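Local atomic coordinates of DNA repair and recombination protein RadB (Thermococcus kodakarensis, PDB entry 2CVH), a protein that probably binds DNA and ATP and acts in DNA repair and homologous recombination, with very weak ATPase activity and no strand-exchange activity of its own. Residues L22-G27 with K177-L182; T164-E169 with V194-R199; F106-V111 with P148-N153; K7-L12 with A207-T212. All blocks are in the same frame, centred on the assembly; numbering follows the deposited sequence.

Contact 1: residues L22-G27 with K177-L182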
loop_
_atom_site.group_PDB
_atom_site.type_symbol
_atom_site.label_atom_id
_atom_site.label_comp_id
_atom_site.label_asym_id
_atom_site.label_seq_id
_atom_site.Cartn_x
_atom_site.Cartn_y
_atom_site.Cartn_z
ATOM N N LEU A 22 2.219 8.023 5.758
ATOM C CA LEU A 22 1.316 7.224 4.962
ATOM C C LEU A 22 1.719 7.395 3.504
ATOM O O LEU A 22 1.836 8.521 3.016
ATOM C CB LEU A 22 -0.129 7.658 5.113
ATOM C CG LEU A 22 -0.854 7.615 6.461
ATOM C CD1 LEU A 22 -2.334 7.411 6.191
ATOM C CD2 LEU A 22 -0.355 6.511 7.344
ATOM N N THR A 23 2.077 6.290 2.864
ATOM C CA THR A 23 2.420 6.305 1.458
ATOM C C THR A 23 1.232 5.663 0.757
ATOM O O THR A 23 0.789 4.584 1.148
ATOM C CB THR A 23 3.683 5.485 1.140
ATOM O OG1 THR A 23 4.817 6.036 1.831
ATOM C CG2 THR A 23 3.967 5.513 -0.385
ATOM N N GLN A 24 0.601 6.394 -0.155
ATOM C CA GLN A 24 -0.498 5.821 -0.922
ATOM C C GLN A 24 0.154 5.163 -2.139
ATOM O O GLN A 24 1.146 5.672 -2.683
ATOM C CB GLN A 24 -1.477 6.899 -1.405
ATOM C CG GLN A 24 -2.454 6.383 -2.458
ATOM C CD GLN A 24 -3.430 7.423 -2.984
ATOM O OE1 GLN A 24 -4.583 7.112 -3.261
ATOM N NE2 GLN A 24 -2.981 8.644 -3.123
ATOM N N VAL A 25 -0.313 3.979 -2.490
ATOM C CA VAL A 25 0.192 3.293 -3.673
ATOM C C VAL A 25 -1.092 2.972 -4.375
ATOM O O VAL A 25 -1.913 2.259 -3.838
ATOM C CB VAL A 25 0.975 1.991 -3.377
ATOM C CG1 VAL A 25 1.414 1.344 -4.700
ATOM C CG2 VAL A 25 2.210 2.294 -2.559
ATOM N N TYR A 26 -1.326 3.585 -5.525
ATOM C CA TYR A 26 -2.564 3.323 -6.224
ATOM C C TYR A 26 -2.357 2.958 -7.709
ATOM O O TYR A 26 -1.338 3.290 -8.319
ATOM C CB TYR A 26 -3.526 4.506 -6.033
ATOM C CG TYR A 26 -3.187 5.731 -6.856
ATOM C CD1 TYR A 26 -2.251 6.660 -6.415
ATOM C CD2 TYR A 26 -3.775 5.926 -8.103
ATOM C CE1 TYR A 26 -1.903 7.740 -7.193
ATOM C CE2 TYR A 26 -3.441 6.998 -8.891
ATOM C CZ TYR A 26 -2.504 7.899 -8.433
ATOM O OH TYR A 26 -2.164 8.941 -9.242
ATOM N N GLY A 27 -3.352 2.289 -8.276
ATOM C CA GLY A 27 -3.291 1.862 -9.659
ATOM C C GLY A 27 -4.358 0.809 -9.883
ATOM O O GLY A 27 -5.071 0.459 -8.943
ATOM N N LYS A 177 1.714 11.585 2.756
ATOM C CA LYS A 177 2.859 12.401 2.393
ATOM C C LYS A 177 3.542 11.920 1.126
ATOM O O LYS A 177 4.087 12.718 0.365
ATOM C CB LYS A 177 3.861 12.435 3.549
ATOM C CG LYS A 177 3.865 13.751 4.345
ATOM C CD LYS A 177 2.463 14.190 4.713
ATOM C CE LYS A 177 2.455 15.480 5.479
ATOM N NZ LYS A 177 1.029 15.879 5.656
ATOM N N ASP A 178 3.559 10.611 0.932
ATOM C CA ASP A 178 4.179 10.025 -0.243
ATOM C C ASP A 178 3.089 9.348 -1.062
ATOM O O ASP A 178 2.158 8.751 -0.503
ATOM C CB ASP A 178 5.250 9.013 0.164
ATOM C CG ASP A 178 6.361 9.630 0.980
ATOM O OD1 ASP A 178 6.426 10.874 1.024
ATOM O OD2 ASP A 178 7.169 8.872 1.568
ATOM N N ILE A 179 3.176 9.479 -2.383
ATOM C CA ILE A 179 2.180 8.903 -3.270
ATOM C C ILE A 179 2.871 8.320 -4.491
ATOM O O ILE A 179 3.659 9.003 -5.163
ATOM C CB ILE A 179 1.135 9.961 -3.734
ATOM C CG1 ILE A 179 0.455 10.615 -2.519
ATOM C CG2 ILE A 179 0.080 9.315 -4.635
ATOM C CD1 ILE A 179 -0.801 11.410 -2.849
ATOM N N LEU A 180 2.598 7.048 -4.747
ATOM C CA LEU A 180 3.154 6.344 -5.886
ATOM C C LEU A 180 2.011 5.859 -6.775
ATOM O O LEU A 180 1.043 5.236 -6.296
ATOM C CB LEU A 180 3.944 5.126 -5.420
ATOM C CG LEU A 180 5.445 5.133 -5.206
ATOM C CD1 LEU A 180 5.844 3.741 -4.725
ATOM C CD2 LEU A 180 6.156 5.463 -6.491
ATOM N N ARG A 181 2.113 6.145 -8.073
ATOM C CA ARG A 181 1.092 5.698 -9.022
ATOM C C ARG A 181 1.744 4.553 -9.801
ATOM O O ARG A 181 2.916 4.659 -10.197
ATOM C CB ARG A 181 0.708 6.817 -9.995
ATOM C CG ARG A 181 -0.471 6.458 -10.891
ATOM C CD ARG A 181 -0.743 7.522 -11.970
ATOM N NE ARG A 181 0.195 7.441 -13.089
ATOM C CZ ARG A 181 0.867 8.474 -13.598
ATOM N NH1 ARG A 181 0.714 9.693 -13.089
ATOM N NH2 ARG A 181 1.687 8.298 -14.636
ATOM N N LEU A 182 1.038 3.439 -9.960
ATOM C CA LEU A 182 1.618 2.342 -10.704
ATOM C C LEU A 182 0.835 2.193 -12.001
ATOM O O LEU A 182 -0.395 2.170 -11.994
ATOM C CB LEU A 182 1.561 1.046 -9.898
ATOM C CG LEU A 182 2.085 1.000 -8.466
ATOM C CD1 LEU A 182 2.082 -0.448 -8.045
ATOM C CD2 LEU A 182 3.481 1.565 -8.333
HETATM O O HOH W 1 1.327 10.921 6.062
HETATM O O HOH W 2 7.393 6.144 1.425
#
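Val25 CG1 rests on Leu182 CG at 3.8 Å, on the same side of the sheet as Leu180, whose CB is a looser neighbour of Val25 CG2. On the other side Ile179 CG2 lies in the plane of the Tyr26 ring, at its edge, 3.6 Å from CE1. One face of that ring is taken by Arg181: its CA sits above the plane, offset toward the rim, and its aliphatic arm runs on past CZ to bring CD to 3.4 Å from Tyr26 OH. Tyr26 can lean over its neighbour because chi1, 75°, sets CG between the backbone N and the carbonyl carbon. Strands 22-26 and 178-182 are parallel, their axes 12° apart, and belong to the central sheet of the RecA-like ATPase core; Gly27, just past the first strand, opens the predicted ATP-binding loop. Backbone bonds alternate across the pair, from Gln24 N to Asp178 O (2.8 Å) through to Leu182 N with Tyr26 O (2.9 Å); Asp178 N to Leu22 O is weak. Tyr26 OH is hydrogen-bonded to Glu196, which also forms a salt bridge with Arg181. A leucine in place of Tyr26 would probably leave Glu196 without this hydroxyl and uncover the arm of Arg181. At the polar edge a water donates to Thr23 OG1 (2.6 Å) and to Asp178 OD2 (2.7 Å), bridging two side chains that share a face, while Arg199 forms a salt bridge with the same carboxylate oxygen.

Contact 2: residues T164-E169 with V194-R199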
loop_
_atom_site.group_PDB
_atom_site.type_symbol
_atom_site.label_atom_id
_atom_site.label_comp_id
_atom_site.label_asym_id
_atom_site.label_seq_id
_atom_site.Cartn_x
_atom_site.Cartn_y
_atom_site.Cartn_z
ATOM N N THR A 164 -8.806 14.964 -13.343
ATOM C CA THR A 164 -8.601 14.053 -12.233
ATOM C C THR A 164 -7.248 13.409 -12.527
ATOM O O THR A 164 -7.165 12.329 -13.120
ATOM C CB THR A 164 -9.734 13.008 -12.171
ATOM O OG1 THR A 164 -10.999 13.683 -12.079
ATOM C CG2 THR A 164 -9.562 12.100 -10.962
ATOM N N LYS A 165 -6.191 14.130 -12.165
ATOM C CA LYS A 165 -4.828 13.696 -12.411
ATOM C C LYS A 165 -3.998 13.394 -11.164
ATOM O O LYS A 165 -3.295 14.265 -10.643
ATOM C CB LYS A 165 -4.103 14.735 -13.282
ATOM C CG LYS A 165 -2.640 14.410 -13.606
ATOM C CD LYS A 165 -2.509 13.203 -14.530
ATOM C CE LYS A 165 -1.056 12.784 -14.699
ATOM N NZ LYS A 165 -0.469 12.312 -13.417
ATOM N N PRO A 166 -4.129 12.179 -10.621
ATOM C CA PRO A 166 -4.992 11.066 -11.039
ATOM C C PRO A 166 -5.844 10.626 -9.847
ATOM O O PRO A 166 -6.985 10.172 -10.014
ATOM C CB PRO A 166 -3.987 9.974 -11.435
ATOM C CG PRO A 166 -2.643 10.686 -11.465
ATOM C CD PRO A 166 -2.802 11.641 -10.320
ATOM N N VAL A 167 -5.257 10.735 -8.655
ATOM C CA VAL A 167 -5.897 10.400 -7.381
ATOM C C VAL A 167 -5.118 11.115 -6.267
ATOM O O VAL A 167 -3.938 10.832 -6.033
ATOM C CB VAL A 167 -5.930 8.859 -7.102
ATOM C CG1 VAL A 167 -6.215 8.591 -5.631
ATOM C CG2 VAL A 167 -7.015 8.182 -7.931
ATOM N N ALA A 168 -5.778 12.089 -5.646
ATOM C CA ALA A 168 -5.233 12.889 -4.546
ATOM C C ALA A 168 -6.369 13.782 -4.022
ATOM O O ALA A 168 -6.463 14.959 -4.382
ATOM C CB ALA A 168 -4.062 13.744 -5.038
ATOM N N GLU A 169 -7.225 13.213 -3.174
ATOM C CA GLU A 169 -8.385 13.921 -2.615
ATOM C C GLU A 169 -8.150 14.943 -1.484
ATOM O O GLU A 169 -8.431 14.671 -0.309
ATOM C CB GLU A 169 -9.468 12.907 -2.214
ATOM C CG GLU A 169 -8.942 11.699 -1.435
ATOM C CD GLU A 169 -9.992 10.614 -1.202
ATOM O OE1 GLU A 169 -9.598 9.438 -1.033
ATOM O OE2 GLU A 169 -11.203 10.928 -1.185
ATOM N N VAL A 194 5.238 5.980 -10.678
ATOM C CA VAL A 194 5.545 7.388 -10.749
ATOM C C VAL A 194 5.366 7.961 -9.351
ATOM O O VAL A 194 4.331 7.743 -8.707
ATOM C CB VAL A 194 4.620 8.124 -11.737
ATOM C CG1 VAL A 194 4.983 9.613 -11.795
ATOM C CG2 VAL A 194 4.733 7.509 -13.128
ATOM N N LEU A 195 6.422 8.609 -8.863
ATOM C CA LEU A 195 6.433 9.259 -7.548
ATOM C C LEU A 195 5.759 10.618 -7.716
ATOM O O LEU A 195 6.406 11.607 -8.059
ATOM C CB LEU A 195 7.867 9.469 -7.076
ATOM C CG LEU A 195 8.025 9.891 -5.623
ATOM C CD1 LEU A 195 7.315 8.905 -4.691
ATOM C CD2 LEU A 195 9.472 9.975 -5.298
ATOM N N GLU A 196 4.455 10.649 -7.500
ATOM C CA GLU A 196 3.681 11.867 -7.654
ATOM C C GLU A 196 3.816 12.823 -6.499
ATOM O O GLU A 196 3.595 14.029 -6.640
ATOM C CB GLU A 196 2.220 11.516 -7.822
ATOM C CG GLU A 196 2.024 10.548 -8.913
ATOM C CD GLU A 196 0.619 10.522 -9.348
ATOM O OE1 GLU A 196 -0.259 10.407 -8.466
ATOM O OE2 GLU A 196 0.398 10.663 -10.566
ATOM N N ARG A 197 4.166 12.290 -5.343
ATOM C CA ARG A 197 4.289 13.130 -4.195
ATOM C C ARG A 197 5.225 12.482 -3.222
ATOM O O ARG A 197 5.172 11.267 -2.981
ATOM C CB ARG A 197 2.910 13.341 -3.572
ATOM C CG ARG A 197 2.928 14.271 -2.378
ATOM C CD ARG A 197 1.715 15.164 -2.390
ATOM N NE ARG A 197 0.565 14.580 -1.724
ATOM C CZ ARG A 197 -0.698 14.865 -2.028
ATOM N NH1 ARG A 197 -0.998 15.717 -3.000
ATOM N NH2 ARG A 197 -1.669 14.333 -1.319
ATOM N N HIS A 198 6.149 13.281 -2.723
ATOM C CA HIS A 198 7.079 12.778 -1.755
ATOM C C HIS A 198 7.590 13.950 -0.986
ATOM O O HIS A 198 7.562 15.088 -1.459
ATOM C CB HIS A 198 8.231 12.043 -2.406
ATOM C CG HIS A 198 8.940 11.107 -1.478
ATOM N ND1 HIS A 198 10.054 11.470 -0.749
ATOM C CD2 HIS A 198 8.691 9.812 -1.170
ATOM C CE1 HIS A 198 10.466 10.442 -0.035
ATOM N NE2 HIS A 198 9.656 9.424 -0.271
ATOM N N ARG A 199 8.117 13.653 0.182
ATOM C CA ARG A 199 8.606 14.677 1.068
ATOM C C ARG A 199 9.954 15.269 0.719
ATOM O O ARG A 199 10.196 16.442 0.994
ATOM C CB ARG A 199 8.593 14.139 2.497
ATOM C CG ARG A 199 7.179 13.827 2.988
ATOM C CD ARG A 199 7.028 12.375 3.392
ATOM N NE ARG A 199 8.068 11.969 4.329
ATOM C CZ ARG A 199 9.011 11.079 4.054
ATOM N NH1 ARG A 199 9.043 10.493 2.861
ATOM N NH2 ARG A 199 9.926 10.789 4.973
#
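The carboxylate of Glu196 and the ring of Pro166 approach from opposite directions, both oxygens turned to the CG-CD bond of the proline: OE2 is 3.2 Å from Pro166 CG, and OE1 is 3.4 Å from Pro166 CD. The guanidinium of Arg197 is met obliquely by Ala168 CB. Glu196 and Arg197 form a classic beta bulge: both residues face Ile179 of the neighbouring strand, so two successive side chains point to the loop 164-169 where regular pleating would send one to each side of the sheet. Glu196 uses this with CG anti to its carbonyl carbon (chi1 -53°) and an extended chain beyond. Its OE2 forms a salt bridge with Lys165 NZ at 3.4 Å, a long one, and another with Arg181, while OE1 is hydrogen-bonded to Tyr26; two cations thus share one oxygen. Lys165 arrives by bending at chi2 and chi4. A glutamine in place of Glu196 would probably leave Lys165 and Arg181 without their shared counter-charge. The peptide bond before Pro166 is cis, and the whole loop is poorly ordered, so distances to it carry more error than those within the sheet. Arg197 also makes a cation-pi contact with Tyr174, while its NH1 stands 4.2 Å from Ala168 CB.

Contact 3: residues F106-V111 with P148-N153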
loop_
_atom_site.group_PDB
_atom_site.type_symbol
_atom_site.label_atom_id
_atom_site.label_comp_id
_atom_site.label_asym_id
_atom_site.label_seq_id
_atom_site.Cartn_x
_atom_site.Cartn_y
_atom_site.Cartn_z
ATOM N N PHE A 106 5.927 -5.342 14.874
ATOM C CA PHE A 106 5.512 -5.030 13.511
ATOM C C PHE A 106 6.497 -4.132 12.753
ATOM O O PHE A 106 7.083 -3.193 13.324
ATOM C CB PHE A 106 4.138 -4.369 13.543
ATOM C CG PHE A 106 3.044 -5.304 13.880
ATOM C CD1 PHE A 106 2.980 -5.892 15.142
ATOM C CD2 PHE A 106 2.080 -5.624 12.940
ATOM C CE1 PHE A 106 1.957 -6.791 15.472
ATOM C CE2 PHE A 106 1.054 -6.517 13.249
ATOM C CZ PHE A 106 0.991 -7.106 14.523
ATOM N N ALA A 107 6.676 -4.429 11.464
ATOM C CA ALA A 107 7.556 -3.633 10.610
ATOM C C ALA A 107 6.747 -2.809 9.623
ATOM O O ALA A 107 7.207 -1.756 9.183
ATOM C CB ALA A 107 8.531 -4.513 9.850
ATOM N N LEU A 108 5.490 -3.190 9.422
ATOM C CA LEU A 108 4.651 -2.540 8.428
ATOM C C LEU A 108 3.171 -2.778 8.632
ATOM O O LEU A 108 2.767 -3.806 9.171
ATOM C CB LEU A 108 5.024 -3.136 7.049
ATOM C CG LEU A 108 4.418 -2.665 5.720
ATOM C CD1 LEU A 108 5.014 -1.290 5.400
ATOM C CD2 LEU A 108 4.738 -3.670 4.592
ATOM N N VAL A 109 2.367 -1.830 8.152
ATOM C CA VAL A 109 0.906 -1.926 8.190
ATOM C C VAL A 109 0.511 -1.721 6.722
ATOM O O VAL A 109 1.120 -0.905 6.031
ATOM C CB VAL A 109 0.232 -0.791 9.066
ATOM C CG1 VAL A 109 -1.283 -0.904 9.016
ATOM C CG2 VAL A 109 0.708 -0.865 10.521
ATOM N N VAL A 110 -0.480 -2.464 6.249
ATOM C CA VAL A 110 -0.959 -2.346 4.879
ATOM C C VAL A 110 -2.457 -2.345 4.962
ATOM O O VAL A 110 -3.033 -3.172 5.665
ATOM C CB VAL A 110 -0.539 -3.556 3.970
ATOM C CG1 VAL A 110 -1.116 -3.365 2.573
ATOM C CG2 VAL A 110 0.998 -3.717 3.924
ATOM N N VAL A 111 -3.094 -1.364 4.333
ATOM C CA VAL A 111 -4.550 -1.327 4.320
ATOM C C VAL A 111 -4.909 -1.475 2.854
ATOM O O VAL A 111 -4.265 -0.874 1.996
ATOM C CB VAL A 111 -5.129 -0.024 4.925
ATOM C CG1 VAL A 111 -6.654 -0.116 4.964
ATOM C CG2 VAL A 111 -4.585 0.188 6.346
ATOM N N PRO A 148 6.158 2.298 8.391
ATOM C CA PRO A 148 5.347 2.769 7.277
ATOM C C PRO A 148 3.950 2.195 7.293
ATOM O O PRO A 148 3.709 1.124 7.859
ATOM C CB PRO A 148 6.107 2.240 6.056
ATOM C CG PRO A 148 7.525 2.011 6.568
ATOM C CD PRO A 148 7.243 1.423 7.921
ATOM N N VAL A 149 3.020 2.973 6.754
ATOM C CA VAL A 149 1.655 2.539 6.574
ATOM C C VAL A 149 1.383 2.730 5.075
ATOM O O VAL A 149 1.398 3.855 4.576
ATOM C CB VAL A 149 0.641 3.358 7.371
ATOM C CG1 VAL A 149 -0.761 2.869 7.059
ATOM C CG2 VAL A 149 0.881 3.195 8.863
ATOM N N ILE A 150 1.235 1.619 4.356
ATOM C CA ILE A 150 0.938 1.644 2.933
ATOM C C ILE A 150 -0.560 1.602 2.786
ATOM O O ILE A 150 -1.243 0.759 3.380
ATOM C CB ILE A 150 1.553 0.435 2.186
ATOM C CG1 ILE A 150 3.079 0.524 2.203
ATOM C CG2 ILE A 150 1.014 0.387 0.739
ATOM C CD1 ILE A 150 3.793 -0.790 1.841
ATOM N N VAL A 151 -1.081 2.557 2.029
ATOM C CA VAL A 151 -2.504 2.657 1.777
ATOM C C VAL A 151 -2.698 2.365 0.278
ATOM O O VAL A 151 -2.265 3.122 -0.588
ATOM C CB VAL A 151 -3.021 4.077 2.135
ATOM C CG1 VAL A 151 -4.436 4.221 1.702
ATOM C CG2 VAL A 151 -2.922 4.314 3.635
ATOM N N ILE A 152 -3.291 1.225 -0.017
ATOM C CA ILE A 152 -3.513 0.818 -1.382
ATOM C C ILE A 152 -4.906 1.227 -1.831
ATOM O O ILE A 152 -5.855 1.112 -1.075
ATOM C CB ILE A 152 -3.280 -0.704 -1.515
ATOM C CG1 ILE A 152 -1.783 -0.993 -1.464
ATOM C CG2 ILE A 152 -3.923 -1.264 -2.784
ATOM C CD1 ILE A 152 -1.449 -2.474 -1.297
ATOM N N ASN A 153 -5.012 1.786 -3.034
ATOM C CA ASN A 153 -6.306 2.198 -3.572
ATOM C C ASN A 153 -6.277 1.976 -5.079
ATOM O O ASN A 153 -5.212 1.787 -5.662
ATOM C CB ASN A 153 -6.544 3.697 -3.320
ATOM C CG ASN A 153 -6.317 4.099 -1.878
ATOM O OD1 ASN A 153 -7.198 3.943 -1.037
ATOM N ND2 ASN A 153 -5.128 4.617 -1.581
#
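Ala107 O comes within 3.4 Å of Pro148 CD, just where segment 106-111 turns a corner before running alongside segment 148-153. Leu108 follows with CG anti to the backbone N (chi1 -177°), a setting that carries CD1 across to the other strand; there this one methyl touches Pro148 CB and Ile150 CD1, each at 3.8 Å, and the Leu108 and Pro148 side chains cross at about a right angle. From Val109 on the strands are in register. Val109 N bonds to Pro148 O, and Val109 O accepts from Ile150 N at 3.0 Å while Val149 CA makes a CA-H...O contact with it at 3.5 Å. On the side chain, Val109 CB meets Val149 CG2 at 4.0 Å. The two strands are parallel, with axes 14° apart, and are joined through helix 128-145, a beta-alpha-beta unit of the RecA-like P-loop fold; the run of aliphatic residues in strand 106-112 is consistent with a Walker B strand. Val110 points to the opposite face from Val109, where its CG1 reaches Ile152 CD1 at 4.0 Å; Ala37 of helix 33-44 covers both, and Ile152 also touches Lys33 of the predicted ATP site. The Val109 and Val149 face is continued by Leu22 of the next strand. Val111 closes the pairing: its N donates to Ile150 O at 3.0 Å, and its carbonyl accepts from Ile152 N with an N-H...O angle of 170°.

Contact 4: residues K7-L12 with A207-T212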
loop_
_atom_site.group_PDB
_atom_site.type_symbol
_atom_site.label_atom_id
_atom_site.label_comp_id
_atom_site.label_asym_id
_atom_site.label_seq_id
_atom_site.Cartn_x
_atom_site.Cartn_y
_atom_site.Cartn_z
ATOM N N LYS A 7 15.648 -2.492 -6.822
ATOM C CA LYS A 7 16.645 -1.437 -6.966
ATOM C C LYS A 7 16.052 -0.116 -7.505
ATOM O O LYS A 7 16.364 0.958 -7.016
ATOM C CB LYS A 7 17.751 -1.964 -7.880
ATOM C CG LYS A 7 19.123 -1.445 -7.615
ATOM C CD LYS A 7 19.425 -0.198 -8.401
ATOM C CE LYS A 7 20.827 0.310 -8.088
ATOM N NZ LYS A 7 21.108 1.549 -8.862
ATOM N N SER A 8 15.170 -0.199 -8.485
ATOM C CA SER A 8 14.596 0.999 -9.053
ATOM C C SER A 8 13.616 1.680 -8.121
ATOM O O SER A 8 13.641 2.897 -7.980
ATOM C CB SER A 8 13.926 0.707 -10.407
ATOM O OG SER A 8 12.846 -0.212 -10.312
ATOM N N LEU A 9 12.708 0.898 -7.542
ATOM C CA LEU A 9 11.702 1.425 -6.628
ATOM C C LEU A 9 12.365 2.055 -5.393
ATOM O O LEU A 9 11.922 3.080 -4.910
ATOM C CB LEU A 9 10.683 0.327 -6.256
ATOM C CG LEU A 9 9.708 -0.131 -7.360
ATOM C CD1 LEU A 9 8.897 -1.359 -6.975
ATOM C CD2 LEU A 9 8.738 0.999 -7.670
ATOM N N ASP A 10 13.466 1.473 -4.938
ATOM C CA ASP A 10 14.196 1.978 -3.784
ATOM C C ASP A 10 14.920 3.256 -4.141
ATOM O O ASP A 10 15.017 4.141 -3.306
ATOM C CB ASP A 10 15.203 0.941 -3.251
ATOM C CG ASP A 10 14.536 -0.187 -2.460
ATOM O OD1 ASP A 10 13.309 -0.125 -2.215
ATOM O OD2 ASP A 10 15.237 -1.158 -2.114
ATOM N N SER A 11 15.474 3.320 -5.357
ATOM C CA SER A 11 16.168 4.514 -5.860
ATOM C C SER A 11 15.154 5.652 -5.936
ATOM O O SER A 11 15.401 6.748 -5.440
ATOM C CB SER A 11 16.745 4.280 -7.264
ATOM O OG SER A 11 17.817 3.368 -7.223
ATOM N N LEU A 12 14.024 5.393 -6.581
ATOM C CA LEU A 12 12.958 6.372 -6.687
ATOM C C LEU A 12 12.513 6.897 -5.292
ATOM O O LEU A 12 12.302 8.098 -5.090
ATOM C CB LEU A 12 11.758 5.734 -7.373
ATOM C CG LEU A 12 10.557 6.659 -7.570
ATOM C CD1 LEU A 12 10.949 7.746 -8.512
ATOM C CD2 LEU A 12 9.320 5.915 -8.065
ATOM N N ALA A 207 10.187 4.602 -12.030
ATOM C CA ALA A 207 10.969 3.384 -11.828
ATOM C C ALA A 207 10.218 2.294 -12.571
ATOM O O ALA A 207 9.006 2.123 -12.400
ATOM C CB ALA A 207 11.054 3.032 -10.343
ATOM N N TYR A 208 10.924 1.609 -13.458
ATOM C CA TYR A 208 10.337 0.515 -14.226
ATOM C C TYR A 208 10.539 -0.798 -13.440
ATOM O O TYR A 208 11.566 -0.987 -12.759
ATOM C CB TYR A 208 11.026 0.411 -15.598
ATOM C CG TYR A 208 10.702 1.575 -16.506
ATOM C CD1 TYR A 208 9.462 1.657 -17.145
ATOM C CD2 TYR A 208 11.605 2.638 -16.661
ATOM C CE1 TYR A 208 9.121 2.782 -17.910
ATOM C CE2 TYR A 208 11.273 3.769 -17.429
ATOM C CZ TYR A 208 10.033 3.830 -18.044
ATOM O OH TYR A 208 9.683 4.937 -18.783
ATOM N N PHE A 209 9.564 -1.690 -13.501
ATOM C CA PHE A 209 9.713 -2.962 -12.821
ATOM C C PHE A 209 8.849 -3.983 -13.549
ATOM O O PHE A 209 8.098 -3.616 -14.456
ATOM C CB PHE A 209 9.334 -2.821 -11.319
ATOM C CG PHE A 209 7.862 -2.506 -11.065
ATOM C CD1 PHE A 209 7.396 -1.183 -11.079
ATOM C CD2 PHE A 209 6.959 -3.525 -10.756
ATOM C CE1 PHE A 209 6.064 -0.893 -10.785
ATOM C CE2 PHE A 209 5.620 -3.236 -10.461
ATOM C CZ PHE A 209 5.177 -1.914 -10.476
ATOM N N ARG A 210 8.976 -5.257 -13.187
ATOM C CA ARG A 210 8.144 -6.301 -13.797
ATOM C C ARG A 210 7.595 -7.252 -12.738
ATOM O O ARG A 210 8.217 -7.486 -11.716
ATOM C CB ARG A 210 8.906 -7.085 -14.891
ATOM C CG ARG A 210 10.199 -7.653 -14.431
ATOM C CD ARG A 210 10.996 -8.291 -15.543
ATOM N NE ARG A 210 12.379 -8.509 -15.108
ATOM C CZ ARG A 210 12.892 -9.689 -14.760
ATOM N NH1 ARG A 210 12.146 -10.787 -14.790
ATOM N NH2 ARG A 210 14.167 -9.774 -14.413
ATOM N N ILE A 211 6.369 -7.693 -12.943
ATOM C CA ILE A 211 5.726 -8.630 -12.051
ATOM C C ILE A 211 6.116 -10.004 -12.558
ATOM O O ILE A 211 5.821 -10.341 -13.709
ATOM C CB ILE A 211 4.192 -8.492 -12.089
ATOM C CG1 ILE A 211 3.802 -7.076 -11.575
ATOM C CG2 ILE A 211 3.542 -9.654 -11.276
ATOM C CD1 ILE A 211 2.310 -6.752 -11.608
ATOM N N THR A 212 6.826 -10.754 -11.722
ATOM C CA THR A 212 7.277 -12.096 -12.057
ATOM C C THR A 212 6.820 -13.088 -10.985
ATOM O O THR A 212 6.068 -12.737 -10.080
ATOM C CB THR A 212 8.795 -12.178 -12.123
ATOM O OG1 THR A 212 9.336 -12.056 -10.795
ATOM C CG2 THR A 212 9.350 -11.092 -13.020
#
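Tyr208 O lies 2.9 Å from Ser8 OG, the sole polar bridge between helix and strand, although the serine's single proton has a second acceptor within reach and the bond is therefore not settled. The geometry that brings the hydroxyl there is a chi1 of 62°, with OG lying between the backbone N and the carbonyl carbon. Beside it Ala207 CB fits against the helix: it is 3.5 Å from Ser8 O and 3.7 Å from Ser8 CB, and it is flanked by two leucine methyls, Leu9 CD2 and Leu12 CD2, each at 4.1 Å. One methyl group thus touches Ser8 and Leu9 and, a turn further along the helix, Leu12. Here helix 7-12 packs on strand 206-212, in the antiparallel part of the mixed sheet of the ATPase domain; the axes of the two segments pass 7.2 Å apart at a signed angle of -153°, so the chains run nearly oppositely. Leu9 CD2 goes on to meet the Phe209 ring obliquely, 4.3 Å from CD1, while Ile216 of the next strand touches both side chains and Ala193 of the strand on the other side touches Leu9. The ring has Ala207 O at its edge, in plane. The helix's first turn is tied to strand 215-218, where Asp218 accepts from the backbone N of Lys7 and of Ser8. Lys7 O is held twice, by Ser11 N and Ser11 OG (2.8 Å), reaching it from opposite faces of its carbonyl plane.

All four contacts reach one mixed sheet. Contacts 1 and 3 abut through strands 22-26 and 149-153, where Thr23 O lies 2.9 Å from Val151 N; contact 1 meets contact 2 at Tyr26 OH and Glu196 OE1, 2.5 Å apart. On the face of the sheet opposite Tyr26, Leu180 CD2 of contact 1 touches Leu12 CD2 of contact 4 at 3.6 Å. Contacts 2 and 3 do not touch, their nearest atoms being about 5 Å apart and their centres 17 Å. The predicted ATP loop is the common landmark: Gly27, the last residue of segment 22-27, belongs to it, Ile152 of contact 3 touches Lys33, and Phe209 of contact 4 and Val167 of contact 2 lie nearby without touching it.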